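Local coordinates for probable mannosyltransferase KTR4 (Saccharomyces cerevisiae, PDB 5A07), which is a probable mannosyltransferase with a GT-A-type nucleotide-binding fold, modelled here with guanosine-5'-diphosphate and manganese bound, at residues K102-N113 with Y136-T147. Sequence-based numbering, arbitrary orientation.
Sequences KAKGTILSLVRN and YPYTFLNDEEFT. With GDP (guanosine-5'-diphosphate), chain F.
I107 and Y138 lie side by side on one face of two parallel strands, 105-110 and 138-142, the strands of a beta-alpha-beta unit inside a larger mixed sheet; its helix 116-131 packs on that face. Five backbone hydrogen bonds, from I107 N to P137 O through V111 N to L141 O, fix the register, all with N-H...O angles of at least 156°. The tight part is here. I107 CD1 sits over the Y138 ring, 21° off the normal and 4.0 Å from its centroid, a CH-pi contact. CG2 of I107, anti to the backbone N (chi1 -61° places CG1 beside it), meets Y138 CD2 at 3.7 Å. On the opposite face, L108 CD1 meets L141 CD1 at 3.9 Å, and helix 203-214 packs against L141. The buried hydroxyls T106 OG1 and T139 OG1 lie 2.9 Å apart on this face. Where the strands end, N113 is firmly held, bonding to the 145-147 backbone through both amide atoms: OD1 accepts from T147 N (2.9 Å). ND2 donates in its amide plane to E145 O (3.0 Å). The loose side is confined to exposed E144 and E145 beside it and to K102 and K104 at the far end; a water joins N113 N, N142 ND2 and E144 OE1. GDP N1 donates to D143 OD1 at 2.7 Å and GDP N2 to N142 OD1 at 2.9 Å, while L110 O accepts from both ribose hydroxyls. R112, salt-bridged to D115, turns one guanidinium face to guanine C8 and N7. N142 OD1 also receives E144 N in an Asx turn. This register-locked pair thus presents carbonyl and carboxylate acceptors at its C-terminal ends, where GT-A folds place the nucleotide, consistent with selection of guanine through N1 and N2.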
loop_
_atom_site.group_PDB
_atom_site.type_symbol
_atom_site.label_atom_id
_atom_site.label_comp_id
_atom_site.label_asym_id
_atom_site.label_seq_id
_atom_site.Cartn_x
_atom_site.Cartn_y
_atom_site.Cartn_z
ATOM N N LYS B 102 18.499 10.616 -9.711
ATOM C CA LYS B 102 19.661 10.204 -8.911
ATOM C C LYS B 102 19.314 9.566 -7.626
ATOM O O LYS B 102 20.218 9.169 -6.921
ATOM C CB LYS B 102 20.588 11.383 -8.560
ATOM C CG LYS B 102 21.040 12.233 -9.732
ATOM C CD LYS B 102 21.358 11.393 -10.961
ATOM C CE LYS B 102 22.750 10.873 -10.884
ATOM N NZ LYS B 102 23.588 12.017 -11.316
ATOM N N ALA B 103 18.032 9.433 -7.275
ATOM C CA ALA B 103 17.718 8.702 -6.099
ATOM C C ALA B 103 18.061 7.264 -6.271
ATOM O O ALA B 103 18.116 6.731 -7.397
ATOM C CB ALA B 103 16.252 8.883 -5.752
ATOM N N LYS B 104 18.302 6.566 -5.166
ATOM C CA LYS B 104 18.559 5.129 -5.245
ATOM C C LYS B 104 17.221 4.338 -5.238
ATOM O O LYS B 104 16.800 3.793 -4.220
ATOM C CB LYS B 104 19.401 4.618 -4.064
ATOM C CG LYS B 104 20.604 5.416 -3.752
ATOM C CD LYS B 104 21.694 5.252 -4.697
ATOM C CE LYS B 104 23.024 5.424 -3.927
ATOM N NZ LYS B 104 24.009 5.900 -4.944
ATOM N N GLY B 105 16.581 4.308 -6.404
ATOM C CA GLY B 105 15.239 3.826 -6.506
ATOM C C GLY B 105 15.053 3.007 -7.757
ATOM O O GLY B 105 15.817 3.184 -8.739
ATOM N N THR B 106 14.040 2.131 -7.702
ATOM C CA THR B 106 13.678 1.298 -8.823
ATOM C C THR B 106 12.172 1.170 -8.857
ATOM O O THR B 106 11.513 1.219 -7.813
ATOM C CB THR B 106 14.340 -0.074 -8.746
ATOM O OG1 THR B 106 14.175 -0.818 -9.955
ATOM C CG2 THR B 106 13.849 -0.860 -7.535
ATOM N N ILE B 107 11.671 0.971 -10.064
ATOM C CA ILE B 107 10.319 0.485 -10.265
ATOM C C ILE B 107 10.337 -0.997 -10.148
ATOM O O ILE B 107 11.179 -1.628 -10.756
ATOM C CB ILE B 107 9.809 0.925 -11.613
ATOM C CG1 ILE B 107 9.809 2.438 -11.623
ATOM C CG2 ILE B 107 8.393 0.441 -11.772
ATOM C CD1 ILE B 107 10.011 2.929 -12.957
ATOM N N LEU B 108 9.517 -1.562 -9.273
ATOM C CA LEU B 108 9.551 -2.961 -8.972
ATOM C C LEU B 108 8.284 -3.672 -9.383
ATOM O O LEU B 108 7.178 -3.219 -9.070
ATOM C CB LEU B 108 9.728 -3.172 -7.457
ATOM C CG LEU B 108 9.551 -4.621 -6.980
ATOM C CD1 LEU B 108 10.654 -5.546 -7.459
ATOM C CD2 LEU B 108 9.497 -4.686 -5.458
ATOM N N SER B 109 8.402 -4.825 -10.054
ATOM C CA SER B 109 7.250 -5.645 -10.330
ATOM C C SER B 109 7.580 -7.118 -10.043
ATOM O O SER B 109 8.531 -7.671 -10.617
ATOM C CB SER B 109 6.796 -5.585 -11.801
ATOM O OG SER B 109 6.710 -4.282 -12.359
ATOM N N LEU B 110 6.715 -7.727 -9.258
ATOM C CA LEU B 110 6.678 -9.149 -9.072
ATOM C C LEU B 110 5.661 -9.646 -10.020
ATOM O O LEU B 110 4.479 -9.319 -9.876
ATOM C CB LEU B 110 6.224 -9.458 -7.648
ATOM C CG LEU B 110 6.021 -10.914 -7.305
ATOM C CD1 LEU B 110 7.377 -11.625 -7.184
ATOM C CD2 LEU B 110 5.208 -11.137 -6.023
ATOM N N VAL B 111 6.097 -10.453 -11.015
ATOM C CA VAL B 111 5.201 -10.915 -12.045
ATOM C C VAL B 111 5.588 -12.301 -12.552
ATOM O O VAL B 111 6.725 -12.724 -12.352
ATOM C CB VAL B 111 5.218 -9.999 -13.291
ATOM C CG1 VAL B 111 4.448 -8.710 -13.004
ATOM C CG2 VAL B 111 6.598 -9.582 -13.680
ATOM N N ARG B 112 4.608 -12.945 -13.190
ATOM C CA ARG B 112 4.786 -14.232 -13.797
ATOM C C ARG B 112 5.118 -14.036 -15.266
ATOM O O ARG B 112 4.881 -12.981 -15.845
ATOM C CB ARG B 112 3.520 -15.043 -13.659
ATOM C CG ARG B 112 3.194 -15.492 -12.246
ATOM C CD ARG B 112 1.738 -15.929 -12.092
ATOM N NE ARG B 112 1.019 -14.642 -12.104
ATOM C CZ ARG B 112 -0.025 -14.305 -11.359
ATOM N NH1 ARG B 112 -0.549 -15.177 -10.524
ATOM N NH2 ARG B 112 -0.521 -13.066 -11.442
ATOM N N ASN B 113 5.723 -15.060 -15.892
ATOM C CA ASN B 113 5.934 -15.023 -17.351
ATOM C C ASN B 113 4.666 -14.725 -18.125
ATOM O O ASN B 113 4.660 -13.966 -19.133
ATOM C CB ASN B 113 6.634 -16.332 -17.848
ATOM C CG ASN B 113 8.130 -16.343 -17.457
ATOM O OD1 ASN B 113 8.908 -15.486 -17.866
ATOM N ND2 ASN B 113 8.504 -17.283 -16.615
ATOM N N TYR B 136 14.185 6.039 -14.150
ATOM C CA TYR B 136 14.496 5.069 -13.113
ATOM C C TYR B 136 14.456 3.679 -13.725
ATOM O O TYR B 136 13.621 3.348 -14.606
ATOM C CB TYR B 136 13.535 5.213 -11.892
ATOM C CG TYR B 136 13.997 6.426 -11.043
ATOM C CD1 TYR B 136 15.059 6.295 -10.158
ATOM C CD2 TYR B 136 13.428 7.685 -11.167
ATOM C CE1 TYR B 136 15.548 7.379 -9.430
ATOM C CE2 TYR B 136 13.917 8.776 -10.463
ATOM C CZ TYR B 136 15.008 8.617 -9.619
ATOM O OH TYR B 136 15.475 9.653 -8.910
ATOM N N PRO B 137 15.276 2.797 -13.217
ATOM C CA PRO B 137 15.312 1.424 -13.694
ATOM C C PRO B 137 14.184 0.548 -13.220
ATOM O O PRO B 137 13.454 0.900 -12.292
ATOM C CB PRO B 137 16.588 0.861 -13.037
ATOM C CG PRO B 137 16.793 1.699 -11.823
ATOM C CD PRO B 137 16.225 3.061 -12.136
ATOM N N TYR B 138 13.962 -0.532 -13.956
ATOM C CA TYR B 138 12.995 -1.550 -13.574
ATOM C C TYR B 138 13.646 -2.781 -13.047
ATOM O O TYR B 138 14.590 -3.323 -13.660
ATOM C CB TYR B 138 12.129 -1.959 -14.758
ATOM C CG TYR B 138 11.239 -0.856 -15.280
ATOM C CD1 TYR B 138 11.768 0.103 -16.157
ATOM C CD2 TYR B 138 9.891 -0.781 -14.968
ATOM C CE1 TYR B 138 10.958 1.146 -16.665
ATOM C CE2 TYR B 138 9.091 0.264 -15.454
ATOM C CZ TYR B 138 9.633 1.211 -16.290
ATOM O OH TYR B 138 8.870 2.256 -16.776
ATOM N N THR B 139 13.062 -3.299 -11.982
ATOM C CA THR B 139 13.445 -4.561 -11.439
ATOM C C THR B 139 12.263 -5.486 -11.490
ATOM O O THR B 139 11.155 -5.136 -10.992
ATOM C CB THR B 139 13.903 -4.435 -9.975
ATOM O OG1 THR B 139 15.040 -3.554 -9.878
ATOM C CG2 THR B 139 14.351 -5.787 -9.419
ATOM N N PHE B 140 12.455 -6.680 -12.084
ATOM C CA PHE B 140 11.429 -7.668 -12.123
ATOM C C PHE B 140 11.832 -8.919 -11.310
ATOM O O PHE B 140 12.958 -9.415 -11.474
ATOM C CB PHE B 140 11.173 -8.129 -13.550
ATOM C CG PHE B 140 10.726 -7.043 -14.446
ATOM C CD1 PHE B 140 11.641 -6.217 -15.070
ATOM C CD2 PHE B 140 9.387 -6.794 -14.607
ATOM C CE1 PHE B 140 11.253 -5.204 -15.893
ATOM C CE2 PHE B 140 8.994 -5.756 -15.435
ATOM C CZ PHE B 140 9.884 -4.979 -16.074
ATOM N N LEU B 141 10.908 -9.432 -10.531
ATOM C CA LEU B 141 11.118 -10.626 -9.734
ATOM C C LEU B 141 10.075 -11.628 -9.963
ATOM O O LEU B 141 8.941 -11.294 -10.227
ATOM C CB LEU B 141 11.138 -10.302 -8.221
ATOM C CG LEU B 141 12.137 -9.266 -7.731
ATOM C CD1 LEU B 141 12.020 -8.933 -6.203
ATOM C CD2 LEU B 141 13.577 -9.684 -8.095
ATOM N N ASN B 142 10.452 -12.924 -9.885
ATOM C CA ASN B 142 9.529 -14.004 -10.111
ATOM C C ASN B 142 9.960 -15.223 -9.272
ATOM O O ASN B 142 11.155 -15.387 -9.025
ATOM C CB ASN B 142 9.588 -14.293 -11.632
ATOM C CG ASN B 142 8.549 -15.312 -12.132
ATOM O OD1 ASN B 142 7.767 -15.942 -11.403
ATOM N ND2 ASN B 142 8.546 -15.460 -13.454
ATOM N N ASP B 143 9.015 -16.063 -8.885
ATOM C CA ASP B 143 9.354 -17.319 -8.199
ATOM C C ASP B 143 9.878 -18.386 -9.180
ATOM O O ASP B 143 10.483 -19.337 -8.733
ATOM C CB ASP B 143 8.157 -17.887 -7.417
ATOM C CG ASP B 143 6.939 -18.133 -8.272
ATOM O OD1 ASP B 143 6.459 -17.229 -8.993
ATOM O OD2 ASP B 143 6.376 -19.237 -8.218
ATOM N N GLU B 144 9.607 -18.227 -10.479
ATOM C CA GLU B 144 10.187 -19.056 -11.556
ATOM C C GLU B 144 11.133 -18.188 -12.286
ATOM O O GLU B 144 11.067 -16.970 -12.136
ATOM C CB GLU B 144 9.107 -19.456 -12.521
ATOM C CG GLU B 144 8.076 -20.384 -11.973
ATOM C CD GLU B 144 7.064 -20.699 -13.070
ATOM O OE1 GLU B 144 7.102 -20.005 -14.139
ATOM O OE2 GLU B 144 6.243 -21.635 -12.900
ATOM N N GLU B 145 11.983 -18.784 -13.130
ATOM C CA GLU B 145 12.922 -18.047 -13.949
ATOM C C GLU B 145 12.151 -17.321 -15.049
ATOM O O GLU B 145 11.306 -17.899 -15.678
ATOM C CB GLU B 145 13.948 -18.932 -14.651
ATOM C CG GLU B 145 14.599 -20.043 -13.832
ATOM C CD GLU B 145 15.761 -19.614 -12.928
ATOM O OE1 GLU B 145 16.427 -18.555 -13.146
ATOM O OE2 GLU B 145 16.015 -20.382 -11.960
ATOM N N PHE B 146 12.493 -16.097 -15.313
ATOM C CA PHE B 146 11.929 -15.389 -16.481
ATOM C C PHE B 146 12.466 -16.014 -17.765
ATOM O O PHE B 146 13.680 -16.251 -17.869
ATOM C CB PHE B 146 12.317 -13.907 -16.420
ATOM C CG PHE B 146 11.515 -13.108 -15.418
ATOM C CD1 PHE B 146 10.182 -12.860 -15.657
ATOM C CD2 PHE B 146 12.090 -12.618 -14.271
ATOM C CE1 PHE B 146 9.409 -12.103 -14.779
ATOM C CE2 PHE B 146 11.324 -11.848 -13.377
ATOM C CZ PHE B 146 9.984 -11.608 -13.640
ATOM N N THR B 147 11.620 -16.201 -18.762
ATOM C CA THR B 147 12.108 -16.651 -20.049
ATOM C C THR B 147 12.807 -15.537 -20.826
ATOM O O THR B 147 12.528 -14.329 -20.624
ATOM C CB THR B 147 10.961 -17.208 -20.865
ATOM O OG1 THR B 147 10.039 -16.144 -21.180
ATOM C CG2 THR B 147 10.231 -18.291 -20.122
HETATM P PB GDP F . -4.421 -8.841 -6.356
HETATM O O1B GDP F . -5.650 -9.383 -6.982
HETATM O O2B GDP F . -4.273 -8.924 -4.948
HETATM O O3B GDP F . -4.009 -7.555 -6.965
HETATM O O3A GDP F . -3.361 -10.001 -6.761
HETATM P PA GDP F . -2.400 -10.174 -8.010
HETATM O O1A GDP F . -2.559 -11.459 -8.698
HETATM O O2A GDP F . -2.295 -9.018 -8.917
HETATM O "O5'" GDP F . -1.017 -10.310 -7.261
HETATM C "C5'" GDP F . -0.192 -9.279 -6.705
HETATM C "C4'" GDP F . 1.136 -9.118 -7.426
HETATM O "O4'" GDP F . 1.876 -10.330 -7.236
HETATM C "C3'" GDP F . 1.025 -8.884 -8.923
HETATM O "O3'" GDP F . 2.160 -8.092 -9.351
HETATM C "C2'" GDP F . 1.080 -10.312 -9.488
HETATM O "O2'" GDP F . 1.624 -10.348 -10.801
HETATM C "C1'" GDP F . 2.035 -10.937 -8.533
HETATM N N9 GDP F . 1.809 -12.385 -8.308
HETATM C C8 GDP F . 0.730 -13.007 -7.767
HETATM N N7 GDP F . 0.982 -14.376 -7.687
HETATM C C5 GDP F . 2.246 -14.576 -8.171
HETATM C C6 GDP F . 3.106 -15.762 -8.347
HETATM O O6 GDP F . 2.576 -16.856 -7.968
HETATM N N1 GDP F . 4.317 -15.581 -8.890
HETATM C C2 GDP F . 4.770 -14.339 -9.306
HETATM N N2 GDP F . 5.980 -14.233 -9.844
HETATM N N3 GDP F . 4.009 -13.210 -9.168
HETATM C C4 GDP F . 2.806 -13.281 -8.569
HETATM O O HOH W 1 9.374 -3.412 -12.849
HETATM O O HOH W 2 6.322 -17.426 -14.197
#